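Local coordinates for protein cytochrome c6 (Synechococcus sp., PDB 4EIE) that probably carries electrons through a covalently attached heme c, as a cytochrome c6-like protein of the cytochrome c family, at residues Gln8-His13 with Gln75-Gln80; Ala15-His18 with Ile24-Arg27; Asn49-Thr52 with Asn57-Ala60. All coordinates share one frame; numbering follows the deposited sequence.

Interaction 1 of 3, residues Gln8-His13 with Gln75-Gln80; sequences QIFEAH and QYVLQQ. With NA (sodium ion), chain H; HEC (heme c), chain B.
F10 and Y76 meet where the N-terminal helix 5-13 packs against the C-terminal helix 67-82, the helix pair characteristic of the class I cytochrome c fold. The contact is small and apolar: three residues carry it, F10 and V77 buried next to the heme and Y76 partly exposed. The first component is aromatic. Y76 sets its CE2 corner against the root of the phenylalanine ring, CE2 lying 3.7 Å from F10 CG, and CB of F10 touches the same corner. The ring planes meet obliquely, at 54°. Both rings start anti to their backbone N (chi1 -171° for F10, 174° for Y76), which brings each out from its own helix toward the other. The second component is aliphatic: V77 CG2 packs farther along the same side of the F10 ring, 3.7 Å from its CD1, and also comes to 3.9 Å from the heme methyl CMB, so the valine bridges ring and cofactor. L31, V73 and W85 also pack on F10. Cut back to an alanine, F10 would probably leave a gap between the two helices, and Y76 and V77 without the surface they pack on. The third component is ionic and confined to the outer side of helix 5-13. There Q8 and E11, one turn apart, each give an OE1 to a sodium ion, while a water completes a small loop: bound to the ion at 2.5 Å, it donates a hydrogen bond to Q8 O at 2.8 Å.

Interaction 2 of 3, residues Ala15-His18 with Ile24-Arg27; sequences AGCH and IVRR. With NA (sodium ion), chain I; HEC (heme c), chain B.
I24 N donates to C17 O at 3.0 Å, a nearly straight bond (161°) that lies in the carbonyl plane and ties the loop after helix 15-18 back to the CXXCH heme-binding motif. Next to it, CD1 of I24 reaches along the same backbone to 3.4 Å from G16 O. Its CG1 sits between the backbone N and the carbonyl carbon (chi1 67°), a crowded position that brings the branch back over the G16-C17 backbone. V25 meets the cysteine side chain instead: CG2 lies 3.9 Å from C17 SG, and CG1 packs beside the heme methyl CMD. That sulfur is already committed, since C17 SG is bonded covalently to heme CAC at 1.8 Å. H18, the next residue, turns its ring so that NE2 points straight at the iron, 2.0 Å away, while on the far side of the ring ND1 is hydrogen-bonded to G22 O in the intervening loop. Farther along, the extended chain of R26 carries NH1 to the propionate oxygen O1D of the heme at 2.9 Å, a weak hydrogen bond by its bent angle of 128°. At the outer surface V25 O coordinates a sodium ion at 2.4 Å, together with two waters, and N23 OD1 receives the backbone N-H groups of both V25 and R26. The chemistry implies a loop with two tasks: the carbonyl of G22 fixes the histidine ring's rotation through ND1 and would be expected to make that ligand more electron-rich, while R26 would partly offset the charge of a propionate.

Interaction 3 of 3, residues Asn49-Thr52 with Asn57-Ala60; sequences NLVT and NMSA. With HEC (heme c), chain B.
M58 crosses the heme face and points its terminal methyl CE at helix 44-53, where L50 and V51 receive it. CG is anti to the backbone N (chi1 -178°) and the next torsion is extended as well, which carries the chain from CB, near pyrrole D, across to the sulfur at the iron, with SD 2.3 Å from FE. The chain bends only at its last torsion, taking CE on to the pyrrole B side of the macrocycle and toward the helix, where it rests 4.0 Å from V51 CA. L50 and V51 spread out beside it like two fingers on the same heme face. The leucine places CD2 over pyrrole A, 3.2 Å from C2A of the heme, and the valine sets CG2 above the ring B methyl, 3.5 Å from CMB of the heme. The methionine methyl thus has L50 CG and V51 CG2 at an equal 4.3 Å. Beyond the methionine the loop runs past the end of the helix, and A60 CB touches T52 O at 3.5 Å. Just after A60, backbone hydrogen bonds of V51 with Y61 and of T52 with G62 tie the continuing loop to the helix, and T52 OG1 is bonded to A48 O. The chemistry is that of a neutral thioether ligand in apolar company, trans to H18, a setting that would be expected to favour reduced iron, as in other His/Met cytochromes.

The three contacts surround one heme, with centres 13 to 14 Å apart. Interactions 2 and 3 come in series along the chain, and both are nested inside the long loop that interaction 1 closes by joining helices 5-13 and 67-82. Interaction 1 touches interaction 2 directly: helix 5-13 leads into helix 15-18, and F10 CZ packs 3.4 Å from H18 O. Interaction 3 touches neither; it lies about 6 Å from interaction 1 and about 4 Å from interaction 2, nearest atoms. Interactions 2 and 3 supply the two axial ligands, H18 and M58, from opposite heme faces. The terminal helix pair of interaction 1 closes the chain that carries both ligands.

Interaction 1 of 3, residues Gln8-His13 with Gln75-Gln80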
loop_
_atom_site.group_PDB
_atom_site.type_symbol
_atom_site.label_atom_id
_atom_site.label_comp_id
_atom_site.label_asym_id
_atom_site.label_seq_id
_atom_site.Cartn_x
_atom_site.Cartn_y
_atom_site.Cartn_z
ATOM N N GLN A 8 -2.488 -1.613 -11.629
ATOM C CA GLN A 8 -2.892 -0.389 -12.279
ATOM C C GLN A 8 -3.287 0.703 -11.267
ATOM O O GLN A 8 -2.915 1.867 -11.400
ATOM C CB GLN A 8 -4.045 -0.659 -13.246
ATOM C CG GLN A 8 -3.681 -1.529 -14.424
ATOM C CD GLN A 8 -2.628 -0.910 -15.298
ATOM O OE1 GLN A 8 -2.708 0.269 -15.656
ATOM N NE2 GLN A 8 -1.601 -1.682 -15.610
ATOM N N ILE A 9 -4.039 0.295 -10.243
ATOM C CA ILE A 9 -4.431 1.232 -9.220
ATOM C C ILE A 9 -3.191 1.768 -8.513
ATOM O O ILE A 9 -3.056 2.951 -8.231
ATOM C CB ILE A 9 -5.386 0.538 -8.217
ATOM C CG1 ILE A 9 -6.707 0.185 -8.871
ATOM C CG2 ILE A 9 -5.629 1.432 -6.977
ATOM C CD1 ILE A 9 -7.444 -0.921 -8.159
ATOM N N PHE A 10 -2.254 0.857 -8.211
ATOM C CA PHE A 10 -1.020 1.232 -7.555
ATOM C C PHE A 10 -0.262 2.260 -8.390
ATOM O O PHE A 10 0.195 3.280 -7.882
ATOM C CB PHE A 10 -0.139 -0.007 -7.286
ATOM C CG PHE A 10 1.050 0.313 -6.424
ATOM C CD1 PHE A 10 0.929 0.248 -5.021
ATOM C CD2 PHE A 10 2.242 0.688 -6.956
ATOM C CE1 PHE A 10 2.016 0.570 -4.217
ATOM C CE2 PHE A 10 3.323 0.986 -6.138
ATOM C CZ PHE A 10 3.195 0.935 -4.808
ATOM N N GLU A 11 -0.128 2.003 -9.685
ATOM C CA GLU A 11 0.560 2.925 -10.584
ATOM C C GLU A 11 -0.076 4.282 -10.618
ATOM O O GLU A 11 0.642 5.285 -10.677
ATOM C CB GLU A 11 0.567 2.357 -11.988
ATOM C CG GLU A 11 1.441 1.120 -12.095
ATOM C CD GLU A 11 1.160 0.274 -13.315
ATOM O OE1 GLU A 11 0.230 0.536 -14.109
ATOM O OE2 GLU A 11 1.918 -0.705 -13.489
ATOM N N ALA A 12 -1.410 4.323 -10.538
ATOM C CA ALA A 12 -2.129 5.559 -10.673
ATOM C C ALA A 12 -2.242 6.348 -9.382
ATOM O O ALA A 12 -2.387 7.567 -9.448
ATOM C CB ALA A 12 -3.530 5.306 -11.211
ATOM N N HIS A 13 -2.171 5.691 -8.214
ATOM C CA HIS A 13 -2.502 6.353 -6.974
ATOM C C HIS A 13 -1.447 6.215 -5.889
ATOM O O HIS A 13 -1.532 6.935 -4.908
ATOM C CB HIS A 13 -3.795 5.812 -6.391
ATOM C CG HIS A 13 -4.944 6.107 -7.257
ATOM N ND1 HIS A 13 -5.548 7.345 -7.257
ATOM C CD2 HIS A 13 -5.529 5.377 -8.221
ATOM C CE1 HIS A 13 -6.494 7.360 -8.182
ATOM N NE2 HIS A 13 -6.510 6.173 -8.765
ATOM N N GLN A 75 -4.205 -6.234 -2.008
ATOM C CA GLN A 75 -3.692 -7.543 -2.388
ATOM C C GLN A 75 -2.409 -7.394 -3.185
ATOM O O GLN A 75 -1.426 -8.125 -2.952
ATOM C CB GLN A 75 -4.731 -8.301 -3.189
ATOM C CG GLN A 75 -4.232 -9.623 -3.776
ATOM C CD GLN A 75 -3.796 -10.608 -2.710
ATOM O OE1 GLN A 75 -4.532 -10.886 -1.767
ATOM N NE2 GLN A 75 -2.617 -11.206 -2.912
ATOM N N TYR A 76 -2.355 -6.462 -4.131
ATOM C CA TYR A 76 -1.122 -6.256 -4.910
ATOM C C TYR A 76 0.042 -5.921 -3.993
ATOM O O TYR A 76 1.124 -6.495 -4.091
ATOM C CB TYR A 76 -1.364 -5.152 -5.935
ATOM C CG TYR A 76 -0.122 -4.765 -6.674
ATOM C CD1 TYR A 76 0.397 -5.614 -7.677
ATOM C CD2 TYR A 76 0.514 -3.568 -6.448
ATOM C CE1 TYR A 76 1.539 -5.268 -8.389
ATOM C CE2 TYR A 76 1.707 -3.234 -7.148
ATOM C CZ TYR A 76 2.146 -4.089 -8.119
ATOM O OH TYR A 76 3.276 -3.764 -8.833
ATOM N N VAL A 77 -0.167 -4.974 -3.079
ATOM C CA VAL A 77 0.878 -4.600 -2.163
ATOM C C VAL A 77 1.307 -5.743 -1.277
ATOM O O VAL A 77 2.501 -5.940 -1.021
ATOM C CB VAL A 77 0.458 -3.370 -1.342
ATOM C CG1 VAL A 77 1.410 -3.088 -0.180
ATOM C CG2 VAL A 77 0.389 -2.161 -2.242
ATOM N N LEU A 78 0.341 -6.515 -0.798
ATOM C CA LEU A 78 0.684 -7.681 0.034
ATOM C C LEU A 78 1.593 -8.633 -0.722
ATOM O O LEU A 78 2.658 -9.043 -0.243
ATOM C CB LEU A 78 -0.571 -8.402 0.513
ATOM C CG LEU A 78 -0.267 -9.620 1.410
ATOM C CD1 LEU A 78 0.407 -9.213 2.674
ATOM C CD2 LEU A 78 -1.588 -10.336 1.757
ATOM N N GLN A 79 1.192 -9.002 -1.930
ATOM C CA GLN A 79 1.955 -9.963 -2.695
ATOM C C GLN A 79 3.338 -9.438 -3.022
ATOM O O GLN A 79 4.334 -10.155 -2.885
ATOM C CB GLN A 79 1.154 -10.618 -3.805
ATOM C CG GLN A 79 0.803 -9.699 -4.888
ATOM C CD GLN A 79 -0.248 -10.276 -5.827
ATOM O OE1 GLN A 79 -1.218 -10.914 -5.379
ATOM N NE2 GLN A 79 -0.048 -10.084 -7.142
ATOM N N GLN A 80 3.435 -8.169 -3.416
ATOM C CA GLN A 80 4.724 -7.581 -3.756
ATOM C C GLN A 80 5.640 -7.512 -2.521
ATOM O O GLN A 80 6.848 -7.816 -2.595
ATOM C CB GLN A 80 4.535 -6.180 -4.375
ATOM C CG GLN A 80 3.862 -6.179 -5.728
ATOM C CD GLN A 80 4.723 -6.668 -6.812
ATOM O OE1 GLN A 80 4.605 -7.797 -7.216
ATOM N NE2 GLN A 80 5.514 -5.781 -7.362
HETATM NA NA NA H . -1.006 1.918 -15.629
HETATM FE FE HEC B . 1.449 5.045 1.549
HETATM C CHA HEC B . 2.757 4.181 4.539
HETATM C CHB HEC B . 0.318 1.860 1.110
HETATM C CHC HEC B . -0.188 6.001 -1.278
HETATM C CHD HEC B . 2.894 8.084 1.781
HETATM N NA HEC B . 1.586 3.366 2.584
HETATM C C1A HEC B . 2.209 3.177 3.795
HETATM C C2A HEC B . 2.132 1.808 4.201
HETATM C C3A HEC B . 1.427 1.149 3.238
HETATM C C4A HEC B . 1.070 2.126 2.251
HETATM C CMA HEC B . 1.029 -0.299 3.193
HETATM C CAA HEC B . 2.757 1.228 5.447
HETATM C CBA HEC B . 4.231 0.916 5.212
HETATM C CGA HEC B . 4.991 0.488 6.432
HETATM O O1A HEC B . 4.528 0.631 7.565
HETATM O O2A HEC B . 6.183 0.021 6.297
HETATM N NB HEC B . 0.274 4.144 0.211
HETATM C C1B HEC B . -0.066 2.826 0.186
HETATM C C2B HEC B . -0.935 2.540 -0.941
HETATM C C3B HEC B . -1.153 3.717 -1.550
HETATM C C4B HEC B . -0.361 4.709 -0.840
HETATM C CMB HEC B . -1.422 1.191 -1.325
HETATM C CAB HEC B . -2.001 4.057 -2.781
HETATM C CBB HEC B . -3.449 3.809 -2.594
HETATM N NC HEC B . 1.376 6.729 0.486
HETATM C C1C HEC B . 0.730 6.900 -0.697
HETATM C C2C HEC B . 1.113 8.143 -1.303
HETATM C C3C HEC B . 1.989 8.720 -0.474
HETATM C C4C HEC B . 2.140 7.845 0.672
HETATM C CMC HEC B . 0.685 8.559 -2.702
HETATM C CAC HEC B . 2.772 10.018 -0.645
HETATM C CBC HEC B . 1.940 11.194 -0.857
HETATM N ND HEC B . 2.580 5.961 2.894
HETATM C C1D HEC B . 3.031 7.265 2.883
HETATM C C2D HEC B . 3.602 7.652 4.105
HETATM C C3D HEC B . 3.502 6.547 4.937
HETATM C C4D HEC B . 2.919 5.510 4.161
HETATM C CMD HEC B . 4.151 9.003 4.454
HETATM C CAD HEC B . 3.890 6.469 6.388
HETATM C CBD HEC B . 2.664 6.677 7.269
HETATM C CGD HEC B . 3.109 6.733 8.710
HETATM O O1D HEC B . 3.352 7.806 9.257
HETATM O O2D HEC B . 3.349 5.706 9.306
HETATM O O HOH W 1 -2.517 3.008 -13.926
#

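Interaction 2 of 3, residues Ala15-His18 with Ile24-Arg27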
loop_
_atom_site.group_PDB
_atom_site.type_symbol
_atom_site.label_atom_id
_atom_site.label_comp_id
_atom_site.label_asym_id
_atom_site.label_seq_id
_atom_site.Cartn_x
_atom_site.Cartn_y
_atom_site.Cartn_z
ATOM N N ALA A 15 2.224 5.036 -6.609
ATOM C CA ALA A 15 3.592 5.043 -7.080
ATOM C C ALA A 15 4.271 6.390 -6.965
ATOM O O ALA A 15 5.492 6.441 -7.034
ATOM C CB ALA A 15 3.644 4.515 -8.523
ATOM N N GLY A 16 3.527 7.475 -6.808
ATOM C CA GLY A 16 4.170 8.739 -6.604
ATOM C C GLY A 16 5.072 8.728 -5.385
ATOM O O GLY A 16 6.112 9.382 -5.373
ATOM N N CYS A 17 4.680 7.991 -4.335
ATOM C CA CYS A 17 5.475 7.911 -3.128
ATOM C C CYS A 17 6.121 6.564 -2.910
ATOM O O CYS A 17 7.098 6.483 -2.158
ATOM C CB CYS A 17 4.600 8.207 -1.918
ATOM S SG CYS A 17 3.930 9.887 -2.079
ATOM N N HIS A 18 5.572 5.519 -3.518
ATOM C CA HIS A 18 5.938 4.155 -3.206
ATOM C C HIS A 18 6.418 3.377 -4.452
ATOM O O HIS A 18 6.311 2.151 -4.494
ATOM C CB HIS A 18 4.803 3.363 -2.577
ATOM C CG HIS A 18 4.311 3.900 -1.260
ATOM N ND1 HIS A 18 5.053 3.939 -0.109
ATOM C CD2 HIS A 18 3.067 4.299 -0.900
ATOM C CE1 HIS A 18 4.262 4.329 0.903
ATOM N NE2 HIS A 18 3.048 4.543 0.470
ATOM N N ILE A 24 9.398 7.488 -0.485
ATOM C CA ILE A 24 10.276 8.637 -0.616
ATOM C C ILE A 24 10.009 9.693 0.420
ATOM O O ILE A 24 10.811 10.631 0.531
ATOM C CB ILE A 24 10.204 9.203 -2.054
ATOM C CG1 ILE A 24 8.858 9.813 -2.401
ATOM C CG2 ILE A 24 10.737 8.161 -3.067
ATOM C CD1 ILE A 24 8.833 10.510 -3.746
ATOM N N VAL A 25 8.886 9.596 1.115
ATOM C CA VAL A 25 8.468 10.571 2.113
ATOM C C VAL A 25 9.015 10.211 3.479
ATOM O O VAL A 25 9.624 11.038 4.146
ATOM C CB VAL A 25 6.941 10.674 2.125
ATOM C CG1 VAL A 25 6.486 11.736 3.169
ATOM C CG2 VAL A 25 6.426 11.032 0.732
ATOM N N ARG A 26 8.715 8.994 3.910
ATOM C CA ARG A 26 9.057 8.453 5.241
ATOM C C ARG A 26 9.872 7.235 4.976
ATOM O O ARG A 26 9.372 6.132 4.759
ATOM C CB ARG A 26 7.844 8.164 6.110
ATOM C CG ARG A 26 8.208 7.780 7.494
ATOM C CD ARG A 26 7.109 7.901 8.496
ATOM N NE ARG A 26 7.584 7.506 9.811
ATOM C CZ ARG A 26 6.896 7.660 10.943
ATOM N NH1 ARG A 26 5.668 8.179 10.952
ATOM N NH2 ARG A 26 7.452 7.283 12.084
ATOM N N ARG A 27 11.172 7.404 5.021
ATOM C CA ARG A 27 12.160 6.418 4.748
ATOM C C ARG A 27 11.891 5.084 5.420
ATOM O O ARG A 27 12.062 4.011 4.812
ATOM C CB ARG A 27 13.546 7.004 5.214
ATOM C CG ARG A 27 14.705 6.093 5.202
ATOM C CD ARG A 27 14.976 5.677 3.766
ATOM N NE ARG A 27 16.145 4.779 3.808
ATOM C CZ ARG A 27 16.079 3.463 3.763
ATOM N NH1 ARG A 27 14.943 2.867 3.525
ATOM N NH2 ARG A 27 17.135 2.730 3.918
HETATM NA NA NA I . 11.840 11.922 4.391
HETATM FE FE HEC B . 1.449 5.045 1.549
HETATM C CHA HEC B . 2.757 4.181 4.539
HETATM C CHB HEC B . 0.318 1.860 1.110
HETATM C CHC HEC B . -0.188 6.001 -1.278
HETATM C CHD HEC B . 2.894 8.084 1.781
HETATM N NA HEC B . 1.586 3.366 2.584
HETATM C C1A HEC B . 2.209 3.177 3.795
HETATM C C2A HEC B . 2.132 1.808 4.201
HETATM C C3A HEC B . 1.427 1.149 3.238
HETATM C C4A HEC B . 1.070 2.126 2.251
HETATM C CMA HEC B . 1.029 -0.299 3.193
HETATM C CAA HEC B . 2.757 1.228 5.447
HETATM C CBA HEC B . 4.231 0.916 5.212
HETATM C CGA HEC B . 4.991 0.488 6.432
HETATM O O1A HEC B . 4.528 0.631 7.565
HETATM O O2A HEC B . 6.183 0.021 6.297
HETATM N NB HEC B . 0.274 4.144 0.211
HETATM C C1B HEC B . -0.066 2.826 0.186
HETATM C C2B HEC B . -0.935 2.540 -0.941
HETATM C C3B HEC B . -1.153 3.717 -1.550
HETATM C C4B HEC B . -0.361 4.709 -0.840
HETATM C CMB HEC B . -1.422 1.191 -1.325
HETATM C CAB HEC B . -2.001 4.057 -2.781
HETATM C CBB HEC B . -3.449 3.809 -2.594
HETATM N NC HEC B . 1.376 6.729 0.486
HETATM C C1C HEC B . 0.730 6.900 -0.697
HETATM C C2C HEC B . 1.113 8.143 -1.303
HETATM C C3C HEC B . 1.989 8.720 -0.474
HETATM C C4C HEC B . 2.140 7.845 0.672
HETATM C CMC HEC B . 0.685 8.559 -2.702
HETATM C CAC HEC B . 2.772 10.018 -0.645
HETATM C CBC HEC B . 1.940 11.194 -0.857
HETATM N ND HEC B . 2.580 5.961 2.894
HETATM C C1D HEC B . 3.031 7.265 2.883
HETATM C C2D HEC B . 3.602 7.652 4.105
HETATM C C3D HEC B . 3.502 6.547 4.937
HETATM C C4D HEC B . 2.919 5.510 4.161
HETATM C CMD HEC B . 4.151 9.003 4.454
HETATM C CAD HEC B . 3.890 6.469 6.388
HETATM C CBD HEC B . 2.664 6.677 7.269
HETATM C CGD HEC B . 3.109 6.733 8.710
HETATM O O1D HEC B . 3.352 7.806 9.257
HETATM O O2D HEC B . 3.349 5.706 9.306
HETATM O O HOH W 2 13.174 10.452 3.070
HETATM O O HOH W 3 12.345 10.059 5.955
#

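Interaction 3 of 3, residues Asn49-Thr52 with Asn57-Ala60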
loop_
_atom_site.group_PDB
_atom_site.type_symbol
_atom_site.label_atom_id
_atom_site.label_comp_id
_atom_site.label_asym_id
_atom_site.label_seq_id
_atom_site.Cartn_x
_atom_site.Cartn_y
_atom_site.Cartn_z
ATOM N N ASN A 49 -7.046 -1.346 5.652
ATOM C CA ASN A 49 -7.447 -0.390 6.698
ATOM C C ASN A 49 -6.634 0.875 6.598
ATOM O O ASN A 49 -7.172 1.984 6.740
ATOM C CB ASN A 49 -7.299 -1.016 8.073
ATOM C CG ASN A 49 -8.390 -2.034 8.388
ATOM O OD1 ASN A 49 -9.412 -2.059 7.748
ATOM N ND2 ASN A 49 -8.141 -2.843 9.407
ATOM N N LEU A 50 -5.328 0.765 6.390
ATOM C CA LEU A 50 -4.453 1.929 6.249
ATOM C C LEU A 50 -4.817 2.717 5.002
ATOM O O LEU A 50 -4.907 3.938 5.033
ATOM C CB LEU A 50 -3.027 1.521 6.208
ATOM C CG LEU A 50 -2.022 2.647 5.935
ATOM C CD1 LEU A 50 -2.117 3.798 6.909
ATOM C CD2 LEU A 50 -0.638 2.124 5.842
ATOM N N VAL A 51 -4.986 2.042 3.868
ATOM C CA VAL A 51 -5.306 2.765 2.641
ATOM C C VAL A 51 -6.590 3.517 2.814
ATOM O O VAL A 51 -6.739 4.645 2.348
ATOM C CB VAL A 51 -5.374 1.761 1.476
ATOM C CG1 VAL A 51 -5.925 2.414 0.244
ATOM C CG2 VAL A 51 -3.951 1.221 1.165
ATOM N N THR A 52 -7.596 2.905 3.449
ATOM C CA THR A 52 -8.899 3.525 3.597
ATOM C C THR A 52 -8.803 4.794 4.468
ATOM O O THR A 52 -9.358 5.841 4.121
ATOM C CB THR A 52 -9.883 2.523 4.185
ATOM O OG1 THR A 52 -9.942 1.378 3.354
ATOM C CG2 THR A 52 -11.267 3.105 4.273
ATOM N N ASN A 57 1.197 11.636 7.122
ATOM C CA ASN A 57 1.280 12.339 5.878
ATOM C C ASN A 57 0.734 11.568 4.680
ATOM O O ASN A 57 0.752 12.107 3.586
ATOM C CB ASN A 57 2.708 12.832 5.657
ATOM C CG ASN A 57 3.098 13.893 6.649
ATOM O OD1 ASN A 57 2.306 14.792 6.941
ATOM N ND2 ASN A 57 4.297 13.762 7.195
ATOM N N MET A 58 0.304 10.312 4.880
ATOM C CA MET A 58 -0.391 9.581 3.827
ATOM C C MET A 58 -1.869 9.882 3.900
ATOM O O MET A 58 -2.513 9.733 4.946
ATOM C CB MET A 58 -0.156 8.085 3.960
ATOM C CG MET A 58 -0.820 7.298 2.840
ATOM S SD MET A 58 -0.367 5.556 2.934
ATOM C CE MET A 58 -1.867 4.809 2.249
ATOM N N SER A 59 -2.432 10.263 2.763
ATOM C CA SER A 59 -3.854 10.567 2.677
ATOM C C SER A 59 -4.697 9.328 2.944
ATOM O O SER A 59 -4.298 8.196 2.716
ATOM C CB SER A 59 -4.196 10.969 1.225
ATOM O OG SER A 59 -3.653 12.231 0.902
ATOM N N ALA A 60 -5.923 9.592 3.346
ATOM C CA ALA A 60 -7.013 8.595 3.283
ATOM C C ALA A 60 -7.457 8.416 1.846
ATOM O O ALA A 60 -7.578 9.382 1.096
ATOM C CB ALA A 60 -8.165 9.091 4.125
HETATM FE FE HEC B . 1.449 5.045 1.549
HETATM C CHA HEC B . 2.757 4.181 4.539
HETATM C CHB HEC B . 0.318 1.860 1.110
HETATM C CHC HEC B . -0.188 6.001 -1.278
HETATM C CHD HEC B . 2.894 8.084 1.781
HETATM N NA HEC B . 1.586 3.366 2.584
HETATM C C1A HEC B . 2.209 3.177 3.795
HETATM C C2A HEC B . 2.132 1.808 4.201
HETATM C C3A HEC B . 1.427 1.149 3.238
HETATM C C4A HEC B . 1.070 2.126 2.251
HETATM C CMA HEC B . 1.029 -0.299 3.193
HETATM C CAA HEC B . 2.757 1.228 5.447
HETATM C CBA HEC B . 4.231 0.916 5.212
HETATM C CGA HEC B . 4.991 0.488 6.432
HETATM O O1A HEC B . 4.528 0.631 7.565
HETATM O O2A HEC B . 6.183 0.021 6.297
HETATM N NB HEC B . 0.274 4.144 0.211
HETATM C C1B HEC B . -0.066 2.826 0.186
HETATM C C2B HEC B . -0.935 2.540 -0.941
HETATM C C3B HEC B . -1.153 3.717 -1.550
HETATM C C4B HEC B . -0.361 4.709 -0.840
HETATM C CMB HEC B . -1.422 1.191 -1.325
HETATM C CAB HEC B . -2.001 4.057 -2.781
HETATM C CBB HEC B . -3.449 3.809 -2.594
HETATM N NC HEC B . 1.376 6.729 0.486
HETATM C C1C HEC B . 0.730 6.900 -0.697
HETATM C C2C HEC B . 1.113 8.143 -1.303
HETATM C C3C HEC B . 1.989 8.720 -0.474
HETATM C C4C HEC B . 2.140 7.845 0.672
HETATM C CMC HEC B . 0.685 8.559 -2.702
HETATM C CAC HEC B . 2.772 10.018 -0.645
HETATM C CBC HEC B . 1.940 11.194 -0.857
HETATM N ND HEC B . 2.580 5.961 2.894
HETATM C C1D HEC B . 3.031 7.265 2.883
HETATM C C2D HEC B . 3.602 7.652 4.105
HETATM C C3D HEC B . 3.502 6.547 4.937
HETATM C C4D HEC B . 2.919 5.510 4.161
HETATM C CMD HEC B . 4.151 9.003 4.454
HETATM C CAD HEC B . 3.890 6.469 6.388
HETATM C CBD HEC B . 2.664 6.677 7.269
HETATM C CGD HEC B . 3.109 6.733 8.710
HETATM O O1D HEC B . 3.352 7.806 9.257
HETATM O O2D HEC B . 3.349 5.706 9.306
#